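Local coordinates for protein beta-n-acetylhexosaminidase (Streptococcus pneumoniae, PDB 4AZC) that probably hydrolyses terminal N-acetylhexosamine residues from glycans, as a family 20 glycoside hydrolase, and here holds a thiazolidine-fused sugar ligand in its active site, at residues B[227-232]-B[257-262]; B[247-252]-B[309-314]. One frame throughout, in Å; residues are numbered along the deposited sequence.

In the fold
The chain runs from strand 223-227 of the (beta/alpha)8 barrel into 227-232, then through strand 246-249 into 247-252. It goes on to 257-262 and, after strand 272-274 and helix 294-303, to 309-314. Interaction 1 closes a loop with 24 residues between its segments. Interaction 2 closes one with 56. The two loops cross, because their segments alternate along the chain. The centres of the two contacts lie about 10 Å apart. Side chains of interaction 2 hydrogen-bond to interaction 1, so the two are tied directly. Together they join the ends of two neighbouring parallel strands to the loops beyond them, and both touch NGW.

Interaction 1 of 2, residues B[227-232]-B[257-262]; sequences FNDGFY and YNLASP. With NGW ((2S,3aR,5R,6S,7R,7aR)-5-(hydroxymethyl)-2-methyl-2,3a,5,6,7,7a-hexahydro-1H-pyrano[3,2-d][1,3]thiazole-6,7-diol), chain K.
D229 and Y257 meet where loops leave the C-terminal ends of the strands of a (beta/alpha)8 barrel. A type I beta turn from N228 to F231 follows strand 223-227 here.

One direct hydrogen bond joins the segments. Y257 OH donates to D229 OD2 at 2.8 Å and uses the anti lone pair of that oxygen. OD2 lies at the edge of the Y257 ring, in its plane. The carboxylate itself is turned 74° from the ring. The other oxygen, D229 OD1, accepts a hydrogen bond from the indole NE1 of W250. With both oxygens engaged, the rotation of the carboxylate is restrained. D229 is thus a second-shell residue behind the pocket residue W250.

Two waters add polar links. A260 N donates to one water at 2.7 Å. That water lies within bonding distance of D229 O and F231 O, more acceptors than its protons may serve. N228 ND2 donates to the other, 2.6 Å away, which probably donates to A260 O in turn. N228 has further partners: OD1 accepts from W250 N, and ND2 also bonds S251 O. Its chi1 of 63° sets CG between the backbone N and the carbonyl carbon, and this leaves ND2 3.8 Å from L259 CD1.

Van der Waals contacts fill the rest. L259 crosses N228 at about a right angle and runs beside D229. L259 CD2 is 3.6 Å from D229 O and also lies over one face of the Y257 ring, toward the rim. The methyl of A260 fits against two backbone carbonyls, with CB 3.2 Å from Y232 O and close to F231 O.

F227 faces the ligand pocket, where NGW C8 sits 3.5 Å above the plane of the F227 ring, over its centre.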
ATOM      1  N   PHE B 227       2.580  -4.277  -8.822  1.00 15.00           N
ATOM      2  CA  PHE B 227       3.754  -5.115  -8.504  1.00 14.70           C
ATOM      3  C   PHE B 227       4.487  -5.483  -9.794  1.00 14.76           C
ATOM      4  O   PHE B 227       3.929  -5.379 -10.881  1.00 14.88           O
ATOM      5  CB  PHE B 227       3.369  -6.351  -7.690  1.00 14.37           C
ATOM      6  CG  PHE B 227       2.741  -6.021  -6.363  1.00 15.43           C
ATOM      7  CD1 PHE B 227       3.502  -5.455  -5.338  1.00 14.23           C
ATOM      8  CD2 PHE B 227       1.391  -6.260  -6.144  1.00 14.68           C
ATOM      9  CE1 PHE B 227       2.930  -5.136  -4.113  1.00 15.16           C
ATOM     10  CE2 PHE B 227       0.802  -5.950  -4.918  1.00 14.44           C
ATOM     11  CZ  PHE B 227       1.571  -5.384  -3.901  1.00 15.78           C
ATOM     12  N   ASN B 228       5.745  -5.888  -9.677  1.00 15.10           N
ATOM     13  CA  ASN B 228       6.600  -6.058 -10.857  1.00 15.00           C
ATOM     14  C   ASN B 228       6.338  -7.308 -11.676  1.00 15.11           C
ATOM     15  O   ASN B 228       6.687  -7.349 -12.868  1.00 14.74           O
ATOM     16  CB  ASN B 228       8.082  -6.026 -10.456  1.00 15.02           C
ATOM     17  CG  ASN B 228       8.465  -7.168  -9.512  1.00 14.77           C
ATOM     18  OD1 ASN B 228       8.251  -7.087  -8.310  1.00 14.25           O
ATOM     19  ND2 ASN B 228       9.080  -8.206 -10.058  1.00 13.27           N
ATOM     20  N   ASP B 229       5.749  -8.322 -11.032  1.00 15.32           N
ATOM     21  CA  ASP B 229       5.615  -9.680 -11.592  1.00 16.05           C
ATOM     22  C   ASP B 229       5.314  -9.753 -13.089  1.00 16.14           C
ATOM     23  O   ASP B 229       6.051 -10.383 -13.853  1.00 16.14           O
ATOM     24  CB  ASP B 229       4.528 -10.458 -10.845  1.00 16.02           C
ATOM     25  CG  ASP B 229       4.809 -10.579  -9.361  1.00 17.49           C
ATOM     26  OD1 ASP B 229       5.147  -9.550  -8.731  1.00 18.88           O
ATOM     27  OD2 ASP B 229       4.667 -11.700  -8.826  1.00 19.43           O
ATOM     28  N   GLY B 230       4.224  -9.109 -13.491  1.00 16.49           N
ATOM     29  CA  GLY B 230       3.698  -9.252 -14.841  1.00 17.14           C
ATOM     30  C   GLY B 230       4.370  -8.373 -15.875  1.00 17.41           C
ATOM     31  O   GLY B 230       4.122  -8.524 -17.064  1.00 16.85           O
ATOM     32  N   PHE B 231       5.226  -7.455 -15.431  1.00 17.89           N
ATOM     33  CA  PHE B 231       5.851  -6.508 -16.352  1.00 18.37           C
ATOM     34  C   PHE B 231       7.090  -7.079 -17.036  1.00 18.42           C
ATOM     35  O   PHE B 231       8.037  -7.506 -16.372  1.00 18.84           O
ATOM     36  CB  PHE B 231       6.162  -5.192 -15.640  1.00 18.64           C
ATOM     37  CG  PHE B 231       4.950  -4.333 -15.416  1.00 20.83           C
ATOM     38  CD1 PHE B 231       4.063  -4.613 -14.377  1.00 22.00           C
ATOM     39  CD2 PHE B 231       4.681  -3.253 -16.260  1.00 22.33           C
ATOM     40  CE1 PHE B 231       2.923  -3.827 -14.172  1.00 23.95           C
ATOM     41  CE2 PHE B 231       3.543  -2.449 -16.064  1.00 23.14           C
ATOM     42  CZ  PHE B 231       2.661  -2.739 -15.020  1.00 24.09           C
ATOM     43  N   TYR B 232       7.062  -7.093 -18.369  1.00 18.32           N
ATOM     44  CA  TYR B 232       8.186  -7.538 -19.200  1.00 18.56           C
ATOM     45  C   TYR B 232       8.791  -8.860 -18.742  1.00 18.74           C
ATOM     46  O   TYR B 232      10.008  -8.975 -18.534  1.00 19.18           O
ATOM     47  CB  TYR B 232       9.251  -6.436 -19.277  1.00 18.67           C
ATOM     48  CG  TYR B 232       8.764  -5.261 -20.070  1.00 19.47           C
ATOM     49  CD1 TYR B 232       8.856  -5.265 -21.458  1.00 19.58           C
ATOM     50  CD2 TYR B 232       8.158  -4.165 -19.443  1.00 19.54           C
ATOM     51  CE1 TYR B 232       8.383  -4.203 -22.205  1.00 20.52           C
ATOM     52  CE2 TYR B 232       7.688  -3.089 -20.193  1.00 20.37           C
ATOM     53  CZ  TYR B 232       7.809  -3.130 -21.573  1.00 19.78           C
ATOM     54  OH  TYR B 232       7.354  -2.096 -22.341  1.00 22.43           O
ATOM     55  N   TYR B 257       9.829 -19.145 -12.490  1.00 24.80           N
ATOM     56  CA  TYR B 257       9.024 -17.939 -12.305  1.00 23.87           C
ATOM     57  C   TYR B 257      10.009 -16.822 -12.602  1.00 22.72           C
ATOM     58  O   TYR B 257      10.591 -16.236 -11.696  1.00 22.28           O
ATOM     59  CB  TYR B 257       8.471 -17.876 -10.870  1.00 24.16           C
ATOM     60  CG  TYR B 257       7.315 -16.915 -10.640  1.00 25.25           C
ATOM     61  CD1 TYR B 257       6.034 -17.177 -11.152  1.00 27.03           C
ATOM     62  CD2 TYR B 257       7.490 -15.770  -9.875  1.00 24.96           C
ATOM     63  CE1 TYR B 257       4.960 -16.290 -10.917  1.00 27.50           C
ATOM     64  CE2 TYR B 257       6.439 -14.889  -9.632  1.00 26.60           C
ATOM     65  CZ  TYR B 257       5.181 -15.144 -10.158  1.00 28.39           C
ATOM     66  OH  TYR B 257       4.161 -14.235  -9.918  1.00 30.54           O
ATOM     67  N   ASN B 258      10.207 -16.578 -13.897  1.00 21.74           N
ATOM     68  CA  ASN B 258      11.321 -15.779 -14.416  1.00 21.05           C
ATOM     69  C   ASN B 258      10.970 -14.310 -14.645  1.00 19.89           C
ATOM     70  O   ASN B 258      10.836 -13.846 -15.789  1.00 19.06           O
ATOM     71  CB  ASN B 258      11.848 -16.431 -15.697  1.00 21.16           C
ATOM     72  CG  ASN B 258      12.240 -17.884 -15.479  1.00 23.56           C
ATOM     73  OD1 ASN B 258      11.816 -18.787 -16.212  1.00 25.61           O
ATOM     74  ND2 ASN B 258      13.037 -18.116 -14.456  1.00 23.99           N
ATOM     75  N   LEU B 259      10.818 -13.592 -13.536  1.00 18.68           N
ATOM     76  CA  LEU B 259      10.381 -12.192 -13.563  1.00 17.88           C
ATOM     77  C   LEU B 259      11.466 -11.297 -14.158  1.00 17.20           C
ATOM     78  O   LEU B 259      12.639 -11.669 -14.182  1.00 17.17           O
ATOM     79  CB  LEU B 259       9.995 -11.728 -12.151  1.00 17.05           C
ATOM     80  CG  LEU B 259       9.038 -12.615 -11.338  1.00 17.49           C
ATOM     81  CD1 LEU B 259       8.574 -11.927 -10.044  1.00 14.17           C
ATOM     82  CD2 LEU B 259       7.832 -13.065 -12.198  1.00 15.56           C
ATOM     83  N   ALA B 260      11.070 -10.127 -14.653  1.00 16.54           N
ATOM     84  CA  ALA B 260      12.036  -9.155 -15.160  1.00 16.28           C
ATOM     85  C   ALA B 260      12.983  -8.680 -14.054  1.00 15.97           C
ATOM     86  O   ALA B 260      12.563  -8.475 -12.922  1.00 15.92           O
ATOM     87  CB  ALA B 260      11.313  -7.967 -15.791  1.00 16.02           C
ATOM     88  N   SER B 261      14.263  -8.532 -14.377  1.00 15.74           N
ATOM     89  CA  SER B 261      15.220  -7.964 -13.438  1.00 15.60           C
ATOM     90  C   SER B 261      14.892  -6.489 -13.178  1.00 15.49           C
ATOM     91  O   SER B 261      14.246  -5.849 -14.007  1.00 14.96           O
ATOM     92  CB  SER B 261      16.638  -8.094 -13.989  1.00 15.48           C
ATOM     93  OG  SER B 261      16.853  -7.177 -15.058  1.00 14.66           O
ATOM     94  N   PRO B 262      15.334  -5.943 -12.032  1.00 16.00           N
ATOM     95  CA  PRO B 262      15.144  -4.498 -11.837  1.00 16.01           C
ATOM     96  C   PRO B 262      15.956  -3.660 -12.825  1.00 16.47           C
ATOM     97  O   PRO B 262      15.510  -2.562 -13.199  1.00 16.11           O
ATOM     98  CB  PRO B 262      15.625  -4.249 -10.403  1.00 15.86           C
ATOM     99  CG  PRO B 262      15.725  -5.552  -9.762  1.00 16.20           C
ATOM    100  CD  PRO B 262      15.882  -6.597 -10.832  1.00 16.14           C
TER
HETATM  101  O4  NGW K2044       1.239 -12.444   0.834  1.00 19.00           O
HETATM  102  C4  NGW K2044       2.117 -12.714  -0.249  1.00 19.07           C
HETATM  103  C3  NGW K2044       1.734 -11.851  -1.444  1.00 19.28           C
HETATM  104  C5  NGW K2044       3.550 -12.384   0.180  1.00 19.10           C
HETATM  105  O3  NGW K2044       0.375 -12.116  -1.809  1.00 18.79           O
HETATM  106  C2  NGW K2044       2.701 -12.126  -2.624  1.00 19.35           C
HETATM  107  N2  NGW K2044       2.557 -11.113  -3.697  1.00 18.77           N
HETATM  108  C1  NGW K2044       4.185 -12.053  -2.181  1.00 19.78           C
HETATM  109  C7  NGW K2044       3.039  -9.808  -3.206  1.00 20.20           C
HETATM  110  C8  NGW K2044       3.435  -8.939  -4.398  1.00 20.60           C
HETATM  111  S1  NGW K2044       4.472 -10.237  -2.157  1.00 19.94           S
HETATM  112  O5  NGW K2044       4.434 -12.736  -0.903  1.00 19.55           O
HETATM  113  C6  NGW K2044       3.973 -13.184   1.430  1.00 19.04           C
HETATM  114  O6  NGW K2044       3.843 -14.591   1.179  1.00 17.46           O
HETATM  115  O   HOH W   1       9.788  -7.970 -12.562  1.00 13.53           O
HETATM  116  O   HOH W   2       8.412  -9.537 -14.704  1.00 18.49           O

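Interaction 2 of 2, residues B[247-252]-B[309-314]; sequences ISYWSK and LASTKY. With NGW ((2S,3aR,5R,6S,7R,7aR)-5-(hydroxymethyl)-2-methyl-2,3a,5,6,7,7a-hexahydro-1H-pyrano[3,2-d][1,3]thiazole-6,7-diol), chain K.
Y249 and A310 are joined through a water, and the two segments share no direct hydrogen bond. The water donates to Y249 O at 2.6 Å and accepts from A310 N. It links the end of strand 246-249 of the barrel to the type II beta turn from L309 to T312.

The turn has its own ties. L309 O accepts from T312 N and T312 OG1, both on the same face of its plane.

Side chains fill in around the water. L309 CD2 packs on Y249 CB at 3.8 Å. The methyl of A310 lies against the backbone, with CB 3.4 Å from W250 O. The Y249 hydroxyl is hydrogen-bonded to A260 O.

Nearer the solvent, K252 runs alongside S311, with K252 CB 3.7 Å from S311 CB. A bend at chi3 (63°) keeps CE near S311 CB. A second water accepts from K252 NZ and donates to S311 OG at 2.7 Å.

The CB of W250 points away from 309-314, and its ring packs on NGW. NGW S1 is 3.6 Å above the ring plane, over its centre, and S251 CB lies over the opposite face.

Between these two segments, water bridges and van der Waals contact do the joining. The single hydrogen bond to the indole of W250 comes from D229 and probably helps fix the ring, while N228 holds the W250 backbone.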
ATOM      1  N   ILE B 247       6.411   0.963 -10.192  1.00 14.78           N
ATOM      2  CA  ILE B 247       6.598  -0.455  -9.926  1.00 13.71           C
ATOM      3  C   ILE B 247       6.949  -0.729  -8.475  1.00 13.54           C
ATOM      4  O   ILE B 247       7.980  -0.281  -7.986  1.00 12.75           O
ATOM      5  CB  ILE B 247       7.714  -1.052 -10.826  1.00 13.99           C
ATOM      6  CG1 ILE B 247       7.398  -0.827 -12.309  1.00 14.60           C
ATOM      7  CG2 ILE B 247       7.902  -2.527 -10.529  1.00 13.18           C
ATOM      8  CD1 ILE B 247       6.093  -1.464 -12.788  1.00 14.14           C
ATOM      9  N   SER B 248       6.084  -1.475  -7.795  1.00 13.52           N
ATOM     10  CA  SER B 248       6.424  -2.048  -6.495  1.00 14.24           C
ATOM     11  C   SER B 248       7.247  -3.323  -6.751  1.00 14.54           C
ATOM     12  O   SER B 248       6.693  -4.385  -7.073  1.00 14.83           O
ATOM     13  CB  SER B 248       5.156  -2.348  -5.682  1.00 13.64           C
ATOM     14  OG  SER B 248       5.468  -2.875  -4.403  1.00 14.04           O
ATOM     15  N   TYR B 249       8.573  -3.199  -6.654  1.00 15.05           N
ATOM     16  CA  TYR B 249       9.470  -4.318  -6.968  1.00 14.84           C
ATOM     17  C   TYR B 249       9.876  -5.069  -5.711  1.00 15.06           C
ATOM     18  O   TYR B 249      10.530  -4.502  -4.846  1.00 15.12           O
ATOM     19  CB  TYR B 249      10.717  -3.866  -7.743  1.00 14.34           C
ATOM     20  CG  TYR B 249      11.382  -5.038  -8.447  1.00 14.73           C
ATOM     21  CD1 TYR B 249      12.105  -6.000  -7.727  1.00 14.52           C
ATOM     22  CD2 TYR B 249      11.260  -5.201  -9.817  1.00 14.41           C
ATOM     23  CE1 TYR B 249      12.704  -7.084  -8.366  1.00 14.32           C
ATOM     24  CE2 TYR B 249      11.858  -6.291 -10.467  1.00 15.60           C
ATOM     25  CZ  TYR B 249      12.566  -7.223  -9.737  1.00 14.25           C
ATOM     26  OH  TYR B 249      13.138  -8.286 -10.380  1.00 14.30           O
ATOM     27  N   TRP B 250       9.507  -6.350  -5.637  1.00 15.23           N
ATOM     28  CA  TRP B 250       9.697  -7.153  -4.420  1.00 15.37           C
ATOM     29  C   TRP B 250      10.549  -8.407  -4.600  1.00 15.14           C
ATOM     30  O   TRP B 250      11.098  -8.916  -3.636  1.00 15.19           O
ATOM     31  CB  TRP B 250       8.337  -7.543  -3.803  1.00 15.11           C
ATOM     32  CG  TRP B 250       7.576  -8.548  -4.605  1.00 15.59           C
ATOM     33  CD1 TRP B 250       6.853  -8.312  -5.749  1.00 16.18           C
ATOM     34  CD2 TRP B 250       7.454  -9.953  -4.338  1.00 14.90           C
ATOM     35  NE1 TRP B 250       6.295  -9.481  -6.207  1.00 16.21           N
ATOM     36  CE2 TRP B 250       6.643 -10.504  -5.360  1.00 16.20           C
ATOM     37  CE3 TRP B 250       7.952 -10.800  -3.339  1.00 15.51           C
ATOM     38  CZ2 TRP B 250       6.317 -11.865  -5.407  1.00 15.32           C
ATOM     39  CZ3 TRP B 250       7.628 -12.159  -3.390  1.00 15.58           C
ATOM     40  CH2 TRP B 250       6.816 -12.672  -4.415  1.00 15.30           C
ATOM     41  N   SER B 251      10.644  -8.916  -5.823  1.00 15.54           N
ATOM     42  CA  SER B 251      11.374 -10.164  -6.069  1.00 15.49           C
ATOM     43  C   SER B 251      11.588 -10.376  -7.561  1.00 16.05           C
ATOM     44  O   SER B 251      10.766  -9.947  -8.373  1.00 15.36           O
ATOM     45  CB  SER B 251      10.585 -11.352  -5.498  1.00 15.18           C
ATOM     46  OG  SER B 251      11.194 -12.583  -5.834  1.00 14.60           O
ATOM     47  N   LYS B 252      12.690 -11.029  -7.925  1.00 16.51           N
ATOM     48  CA  LYS B 252      12.886 -11.439  -9.315  1.00 17.47           C
ATOM     49  C   LYS B 252      12.366 -12.861  -9.556  1.00 17.95           C
ATOM     50  O   LYS B 252      12.618 -13.457 -10.606  1.00 17.99           O
ATOM     51  CB  LYS B 252      14.358 -11.312  -9.731  1.00 17.48           C
ATOM     52  CG  LYS B 252      14.554 -11.301 -11.273  1.00 18.18           C
ATOM     53  CD  LYS B 252      15.978 -10.997 -11.710  1.00 17.54           C
ATOM     54  CE  LYS B 252      16.967 -12.041 -11.235  1.00 18.13           C
ATOM     55  NZ  LYS B 252      18.263 -11.757 -11.917  1.00 19.68           N
ATOM     56  N   LEU B 309      17.320  -3.014  -4.165  1.00 15.09           N
ATOM     57  CA  LEU B 309      16.279  -3.784  -4.832  1.00 15.58           C
ATOM     58  C   LEU B 309      16.579  -5.282  -4.794  1.00 15.48           C
ATOM     59  O   LEU B 309      17.739  -5.705  -4.910  1.00 15.10           O
ATOM     60  CB  LEU B 309      16.132  -3.312  -6.282  1.00 15.48           C
ATOM     61  CG  LEU B 309      15.444  -1.946  -6.391  1.00 16.58           C
ATOM     62  CD1 LEU B 309      16.049  -1.162  -7.515  1.00 15.99           C
ATOM     63  CD2 LEU B 309      13.921  -2.092  -6.572  1.00 16.93           C
ATOM     64  N   ALA B 310      15.526  -6.081  -4.635  1.00 15.54           N
ATOM     65  CA  ALA B 310      15.670  -7.536  -4.577  1.00 15.26           C
ATOM     66  C   ALA B 310      16.403  -8.031  -5.809  1.00 15.39           C
ATOM     67  O   ALA B 310      16.175  -7.528  -6.912  1.00 14.81           O
ATOM     68  CB  ALA B 310      14.312  -8.190  -4.490  1.00 15.26           C
ATOM     69  N   SER B 311      17.260  -9.028  -5.606  1.00 15.61           N
ATOM     70  CA  SER B 311      18.089  -9.629  -6.653  1.00 16.24           C
ATOM     71  C   SER B 311      19.290  -8.783  -7.053  1.00 16.53           C
ATOM     72  O   SER B 311      19.975  -9.111  -8.025  1.00 16.68           O
ATOM     73  CB  SER B 311      17.266 -10.009  -7.898  1.00 16.62           C
ATOM     74  OG  SER B 311      17.097  -8.888  -8.760  1.00 17.26           O
ATOM     75  N   THR B 312      19.557  -7.697  -6.321  1.00 16.85           N
ATOM     76  CA  THR B 312      20.720  -6.842  -6.628  1.00 17.02           C
ATOM     77  C   THR B 312      21.546  -6.549  -5.391  1.00 17.68           C
ATOM     78  O   THR B 312      21.057  -6.647  -4.272  1.00 18.19           O
ATOM     79  CB  THR B 312      20.348  -5.471  -7.292  1.00 17.22           C
ATOM     80  OG1 THR B 312      19.676  -4.624  -6.341  1.00 15.77           O
ATOM     81  CG2 THR B 312      19.500  -5.669  -8.547  1.00 16.00           C
ATOM     82  N   LYS B 313      22.806  -6.201  -5.616  1.00 18.24           N
ATOM     83  CA  LYS B 313      23.726  -5.824  -4.552  1.00 18.62           C
ATOM     84  C   LYS B 313      23.982  -4.307  -4.622  1.00 18.57           C
ATOM     85  O   LYS B 313      24.544  -3.806  -5.593  1.00 18.80           O
ATOM     86  CB  LYS B 313      25.042  -6.616  -4.703  1.00 18.66           C
ATOM     87  CG  LYS B 313      26.129  -6.281  -3.694  1.00 19.22           C
ATOM     88  CD  LYS B 313      27.477  -6.903  -4.114  1.00 21.83           C
ATOM     89  CE  LYS B 313      28.556  -6.642  -3.079  1.00 22.74           C
ATOM     90  NZ  LYS B 313      28.175  -7.224  -1.762  1.00 21.76           N
ATOM     91  N   TYR B 314      23.554  -3.595  -3.590  1.00 19.20           N
ATOM     92  CA  TYR B 314      23.683  -2.143  -3.516  1.00 20.11           C
ATOM     93  C   TYR B 314      24.969  -1.817  -2.751  1.00 20.49           C
ATOM     94  O   TYR B 314      25.237  -2.451  -1.739  1.00 21.05           O
ATOM     95  CB  TYR B 314      22.460  -1.559  -2.777  1.00 20.14           C
ATOM     96  CG  TYR B 314      22.499  -0.056  -2.609  1.00 19.95           C
ATOM     97  CD1 TYR B 314      21.999   0.780  -3.606  1.00 20.01           C
ATOM     98  CD2 TYR B 314      23.057   0.529  -1.467  1.00 20.31           C
ATOM     99  CE1 TYR B 314      22.040   2.159  -3.481  1.00 19.88           C
ATOM    100  CE2 TYR B 314      23.105   1.920  -1.327  1.00 21.52           C
ATOM    101  CZ  TYR B 314      22.582   2.724  -2.343  1.00 22.26           C
ATOM    102  OH  TYR B 314      22.612   4.095  -2.235  1.00 24.68           O
TER
HETATM  103  O4  NGW K2044       1.239 -12.444   0.834  1.00 19.00           O
HETATM  104  C4  NGW K2044       2.117 -12.714  -0.249  1.00 19.07           C
HETATM  105  C3  NGW K2044       1.734 -11.851  -1.444  1.00 19.28           C
HETATM  106  C5  NGW K2044       3.550 -12.384   0.180  1.00 19.10           C
HETATM  107  O3  NGW K2044       0.375 -12.116  -1.809  1.00 18.79           O
HETATM  108  C2  NGW K2044       2.701 -12.126  -2.624  1.00 19.35           C
HETATM  109  N2  NGW K2044       2.557 -11.113  -3.697  1.00 18.77           N
HETATM  110  C1  NGW K2044       4.185 -12.053  -2.181  1.00 19.78           C
HETATM  111  C7  NGW K2044       3.039  -9.808  -3.206  1.00 20.20           C
HETATM  112  C8  NGW K2044       3.435  -8.939  -4.398  1.00 20.60           C
HETATM  113  S1  NGW K2044       4.472 -10.237  -2.157  1.00 19.94           S
HETATM  114  O5  NGW K2044       4.434 -12.736  -0.903  1.00 19.55           O
HETATM  115  C6  NGW K2044       3.973 -13.184   1.430  1.00 19.04           C
HETATM  116  O6  NGW K2044       3.843 -14.591   1.179  1.00 17.46           O
HETATM  117  O   HOH W   3      12.932  -4.874  -3.835  1.00 10.45           O
HETATM  118  O   HOH W   4      18.848  -8.862 -10.848  1.00 13.14           O